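Local coordinates for phenylacetic acid degradation-related protein (Silicibacter sp., PDB 2QWZ) that is a putative thioesterase of the phenylacetic acid degradation-related type, probably hydrolysing acyl-thioester substrates, at residues A[20-33]-A[45-57]. Numbering follows the deposited sequence.
Sequences MELVFDKDGLSAYL and SIDALAKGEITMR
Leu29 lies roughly perpendicular to Ile46 where the N-terminal helix 26-36 packs against the edge hairpin of a hotdog-type thioesterase sheet. Ile46 CD1 presses on Leu29 CD2 at 3.5 Å, tighter than usual for two carbons, and Leu33 CD1 also meets Ile46 CD1. Leu29 CD2 also reaches Leu49 CD1 and, on the second strand, Ile54 CD1. Leu49 CD2 sits 3.7 Å from Lys26 N, at the start of the helix, while Leu22 lays CD1 over the backbone between Ala50 and Lys51 and also touches Ala90 of helix 73-92.

Lys26 runs antiparallel alongside Ile46. With CG anti to the backbone N (chi1 -170°) and a bend at chi3, its chain passes Ile46 CG2 and brings NZ to Asp47 O at 3.1 Å, above the carbonyl plane, with a weak second bond to Ile46 O. This grip falls at the classic bulge where Asp47 and Ala48 both face Thr55. A leucine in place of Lys26 has no ammonium to offer, and would probably leave the carbonyls of Ile46 and Asp47 without their mate from the helix. Farther along the helix, a water bridges to the strand: it lies 2.6 Å from Ser30 OG and accepts from Ile46 N at 2.9 Å.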
loop_
_atom_site.group_PDB
_atom_site.type_symbol
_atom_site.label_atom_id
_atom_site.label_comp_id
_atom_site.label_asym_id
_atom_site.label_seq_id
_atom_site.Cartn_x
_atom_site.Cartn_y
_atom_site.Cartn_z
HETATM N N MSE A 20 -17.349 4.205 18.348
HETATM C CA MSE A 20 -16.209 4.187 19.279
HETATM C C MSE A 20 -16.370 3.263 20.478
HETATM O O MSE A 20 -15.363 2.835 21.099
HETATM C CB MSE A 20 -15.900 5.582 19.794
HETATM C CG MSE A 20 -15.658 6.604 18.724
HETATM SE SE MSE A 20 -14.849 8.229 19.447
HETATM C CE MSE A 20 -13.172 7.446 20.076
ATOM N N GLU A 21 -17.614 2.918 20.770
ATOM C CA GLU A 21 -17.958 2.185 21.972
ATOM C C GLU A 21 -17.404 0.761 21.946
ATOM O O GLU A 21 -17.615 0.034 20.985
ATOM C CB GLU A 21 -19.493 2.143 22.144
ATOM C CG GLU A 21 -19.988 1.689 23.515
ATOM C CD GLU A 21 -19.855 2.736 24.651
ATOM O OE1 GLU A 21 -19.178 3.779 24.511
ATOM O OE2 GLU A 21 -20.443 2.488 25.720
ATOM N N LEU A 22 -16.739 0.370 23.031
ATOM C CA LEU A 22 -16.279 -1.011 23.221
ATOM C C LEU A 22 -17.411 -1.885 23.721
ATOM O O LEU A 22 -18.148 -1.459 24.588
ATOM C CB LEU A 22 -15.192 -1.043 24.267
ATOM C CG LEU A 22 -13.903 -0.311 23.890
ATOM C CD1 LEU A 22 -13.061 -0.186 25.125
ATOM C CD2 LEU A 22 -13.164 -1.036 22.784
ATOM N N VAL A 23 -17.527 -3.105 23.202
ATOM C CA VAL A 23 -18.374 -4.127 23.821
ATOM C C VAL A 23 -17.566 -5.173 24.617
ATOM O O VAL A 23 -18.144 -6.121 25.143
ATOM C CB VAL A 23 -19.221 -4.852 22.791
ATOM C CG1 VAL A 23 -20.125 -3.871 22.088
ATOM C CG2 VAL A 23 -18.348 -5.648 21.804
ATOM N N PHE A 24 -16.247 -4.997 24.701
ATOM C CA PHE A 24 -15.369 -5.855 25.491
ATOM C C PHE A 24 -14.526 -4.981 26.389
ATOM O O PHE A 24 -14.162 -3.855 26.033
ATOM C CB PHE A 24 -14.364 -6.616 24.610
ATOM C CG PHE A 24 -14.871 -7.907 23.995
ATOM C CD1 PHE A 24 -14.957 -9.070 24.748
ATOM C CD2 PHE A 24 -15.150 -7.980 22.643
ATOM C CE1 PHE A 24 -15.369 -10.266 24.173
ATOM C CE2 PHE A 24 -15.561 -9.174 22.057
ATOM C CZ PHE A 24 -15.669 -10.318 22.823
ATOM N N ASP A 25 -14.115 -5.533 27.519
ATOM C CA ASP A 25 -13.025 -4.911 28.258
ATOM C C ASP A 25 -11.749 -5.683 27.938
ATOM O O ASP A 25 -11.763 -6.662 27.187
ATOM C CB ASP A 25 -13.321 -4.775 29.777
ATOM C CG ASP A 25 -13.649 -6.098 30.458
ATOM O OD1 ASP A 25 -13.599 -7.174 29.814
ATOM O OD2 ASP A 25 -13.970 -6.044 31.662
ATOM N N LYS A 26 -10.631 -5.218 28.474
ATOM C CA LYS A 26 -9.373 -5.829 28.172
ATOM C C LYS A 26 -9.347 -7.318 28.447
ATOM O O LYS A 26 -8.960 -8.104 27.583
ATOM C CB LYS A 26 -8.271 -5.136 28.943
ATOM C CG LYS A 26 -6.918 -5.549 28.497
ATOM C CD LYS A 26 -5.844 -4.734 29.190
ATOM C CE LYS A 26 -5.213 -5.477 30.346
ATOM N NZ LYS A 26 -3.787 -5.083 30.492
ATOM N N ASP A 27 -9.710 -7.707 29.669
ATOM C CA ASP A 27 -9.634 -9.095 30.067
ATOM C C ASP A 27 -10.614 -9.971 29.269
ATOM O O ASP A 27 -10.282 -11.096 28.900
ATOM C CB ASP A 27 -9.861 -9.228 31.580
ATOM C CG ASP A 27 -8.685 -8.679 32.421
ATOM O OD1 ASP A 27 -7.599 -8.336 31.874
ATOM O OD2 ASP A 27 -8.857 -8.600 33.652
ATOM N N GLY A 28 -11.796 -9.455 28.974
ATOM C CA GLY A 28 -12.756 -10.180 28.132
ATOM C C GLY A 28 -12.283 -10.318 26.687
ATOM O O GLY A 28 -12.631 -11.297 26.006
ATOM N N LEU A 29 -11.484 -9.346 26.221
ATOM C CA LEU A 29 -10.909 -9.423 24.883
ATOM C C LEU A 29 -9.736 -10.389 24.857
ATOM O O LEU A 29 -9.645 -11.223 23.966
ATOM C CB LEU A 29 -10.470 -8.052 24.375
ATOM C CG LEU A 29 -10.083 -7.981 22.894
ATOM C CD1 LEU A 29 -11.295 -8.273 21.987
ATOM C CD2 LEU A 29 -9.493 -6.630 22.625
ATOM N N SER A 30 -8.844 -10.280 25.837
ATOM C CA SER A 30 -7.761 -11.250 25.996
ATOM C C SER A 30 -8.243 -12.701 25.990
ATOM O O SER A 30 -7.594 -13.566 25.399
ATOM C CB SER A 30 -6.989 -10.987 27.280
ATOM O OG SER A 30 -6.379 -9.713 27.260
ATOM N N ALA A 31 -9.380 -12.942 26.646
ATOM C CA ALA A 31 -9.990 -14.258 26.775
ATOM C C ALA A 31 -10.623 -14.716 25.477
ATOM O O ALA A 31 -10.582 -15.898 25.146
ATOM C CB ALA A 31 -11.080 -14.235 27.895
ATOM N N TYR A 32 -11.259 -13.794 24.766
ATOM C CA TYR A 32 -11.872 -14.124 23.487
ATOM C C TYR A 32 -10.846 -14.378 22.397
ATOM O O TYR A 32 -11.114 -15.121 21.478
ATOM C CB TYR A 32 -12.833 -13.028 23.022
ATOM C CG TYR A 32 -13.597 -13.449 21.785
ATOM C CD1 TYR A 32 -14.611 -14.394 21.872
ATOM C CD2 TYR A 32 -13.274 -12.943 20.525
ATOM C CE1 TYR A 32 -15.305 -14.810 20.749
ATOM C CE2 TYR A 32 -13.964 -13.358 19.392
ATOM C CZ TYR A 32 -14.978 -14.290 19.517
ATOM O OH TYR A 32 -15.679 -14.715 18.416
ATOM N N LEU A 33 -9.678 -13.750 22.480
ATOM C CA LEU A 33 -8.647 -13.964 21.474
ATOM C C LEU A 33 -7.932 -15.286 21.663
ATOM O O LEU A 33 -7.545 -15.917 20.683
ATOM C CB LEU A 33 -7.617 -12.841 21.491
ATOM C CG LEU A 33 -8.086 -11.524 20.894
ATOM C CD1 LEU A 33 -7.132 -10.496 21.325
ATOM C CD2 LEU A 33 -8.182 -11.597 19.397
ATOM N N SER A 45 -0.072 -10.594 23.644
ATOM C CA SER A 45 -0.909 -10.172 24.771
ATOM C C SER A 45 -1.273 -8.682 24.694
ATOM O O SER A 45 -0.501 -7.879 24.192
ATOM C CB SER A 45 -0.240 -10.514 26.108
ATOM O OG SER A 45 1.017 -9.832 26.272
ATOM N N ILE A 46 -2.436 -8.317 25.218
ATOM C CA ILE A 46 -2.898 -6.929 25.235
ATOM C C ILE A 46 -2.296 -6.169 26.416
ATOM O O ILE A 46 -2.577 -6.483 27.560
ATOM C CB ILE A 46 -4.455 -6.861 25.327
ATOM C CG1 ILE A 46 -5.120 -7.786 24.309
ATOM C CG2 ILE A 46 -4.975 -5.421 25.167
ATOM C CD1 ILE A 46 -6.636 -7.720 24.323
ATOM N N ASP A 47 -1.462 -5.163 26.165
ATOM C CA ASP A 47 -1.112 -4.230 27.228
ATOM C C ASP A 47 -2.185 -3.222 27.632
ATOM O O ASP A 47 -2.310 -2.893 28.806
ATOM C CB ASP A 47 0.163 -3.432 26.875
ATOM C CG ASP A 47 1.378 -4.278 26.870
ATOM O OD1 ASP A 47 1.276 -5.456 27.241
ATOM O OD2 ASP A 47 2.446 -3.764 26.497
ATOM N N ALA A 48 -2.915 -2.676 26.677
ATOM C CA ALA A 48 -3.954 -1.695 26.973
ATOM C C ALA A 48 -5.023 -1.706 25.905
ATOM O O ALA A 48 -4.758 -2.040 24.769
ATOM C CB ALA A 48 -3.359 -0.323 27.067
ATOM N N LEU A 49 -6.220 -1.297 26.288
ATOM C CA LEU A 49 -7.358 -1.208 25.396
ATOM C C LEU A 49 -8.175 0.024 25.776
ATOM O O LEU A 49 -8.448 0.248 26.949
ATOM C CB LEU A 49 -8.219 -2.443 25.528
ATOM C CG LEU A 49 -9.517 -2.410 24.708
ATOM C CD1 LEU A 49 -9.203 -2.622 23.267
ATOM C CD2 LEU A 49 -10.414 -3.479 25.195
ATOM N N ALA A 50 -8.494 0.841 24.773
ATOM C CA ALA A 50 -9.276 2.059 24.921
ATOM C C ALA A 50 -10.170 2.096 23.697
ATOM O O ALA A 50 -9.945 1.315 22.744
ATOM C CB ALA A 50 -8.367 3.258 24.961
ATOM N N LYS A 51 -11.144 3.001 23.696
ATOM C CA LYS A 51 -12.128 3.096 22.617
ATOM C C LYS A 51 -11.477 3.240 21.242
ATOM O O LYS A 51 -11.936 2.662 20.258
ATOM C CB LYS A 51 -13.092 4.280 22.841
ATOM C CG LYS A 51 -14.193 4.021 23.878
ATOM C CD LYS A 51 -15.296 5.125 23.867
ATOM C CE LYS A 51 -15.016 6.222 24.899
ATOM N NZ LYS A 51 -15.609 5.877 26.213
ATOM N N GLY A 52 -10.416 4.034 21.155
ATOM C CA GLY A 52 -9.832 4.300 19.851
ATOM C C GLY A 52 -8.632 3.442 19.499
ATOM O O GLY A 52 -8.195 3.421 18.346
ATOM N N GLU A 53 -8.089 2.751 20.494
ATOM C CA GLU A 53 -6.699 2.313 20.456
ATOM C C GLU A 53 -6.423 1.069 21.268
ATOM O O GLU A 53 -7.075 0.808 22.253
ATOM C CB GLU A 53 -5.810 3.416 20.998
ATOM C CG GLU A 53 -6.148 4.797 20.483
ATOM C CD GLU A 53 -5.074 5.809 20.830
ATOM O OE1 GLU A 53 -4.677 5.868 22.013
ATOM O OE2 GLU A 53 -4.629 6.541 19.917
ATOM N N ILE A 54 -5.424 0.304 20.837
ATOM C CA ILE A 54 -4.985 -0.864 21.576
ATOM C C ILE A 54 -3.471 -0.894 21.536
ATOM O O ILE A 54 -2.927 -0.519 20.536
ATOM C CB ILE A 54 -5.521 -2.117 20.936
ATOM C CG1 ILE A 54 -5.322 -3.327 21.852
ATOM C CG2 ILE A 54 -4.935 -2.336 19.543
ATOM C CD1 ILE A 54 -6.137 -4.573 21.415
ATOM N N THR A 55 -2.839 -1.359 22.609
ATOM C CA THR A 55 -1.403 -1.727 22.631
ATOM C C THR A 55 -1.242 -3.219 22.807
ATOM O O THR A 55 -1.657 -3.775 23.819
ATOM C CB THR A 55 -0.652 -1.013 23.734
ATOM O OG1 THR A 55 -0.918 0.363 23.590
ATOM C CG2 THR A 55 0.871 -1.241 23.640
HETATM N N MSE A 56 -0.707 -3.881 21.780
HETATM C CA MSE A 56 -0.469 -5.309 21.823
HETATM C C MSE A 56 1.022 -5.590 21.928
HETATM O O MSE A 56 1.816 -4.856 21.334
HETATM C CB MSE A 56 -1.002 -5.926 20.562
HETATM C CG MSE A 56 -1.009 -7.405 20.551
HETATM SE SE MSE A 56 -2.629 -8.245 21.200
HETATM C CE MSE A 56 -4.053 -7.500 20.125
ATOM N N ARG A 57 1.361 -6.654 22.668
ATOM C CA ARG A 57 2.738 -7.088 22.923
ATOM C C ARG A 57 2.995 -8.386 22.185
ATOM O O ARG A 57 2.150 -9.303 22.209
ATOM C CB ARG A 57 2.949 -7.335 24.418
ATOM C CG ARG A 57 4.398 -7.651 24.823
ATOM C CD ARG A 57 4.516 -7.805 26.341
ATOM N NE ARG A 57 4.362 -6.507 26.964
ATOM C CZ ARG A 57 5.365 -5.681 27.209
ATOM N NH1 ARG A 57 6.615 -6.028 26.932
ATOM N NH2 ARG A 57 5.103 -4.498 27.710
HETATM O O HOH W 1 -3.900 -10.306 26.690
#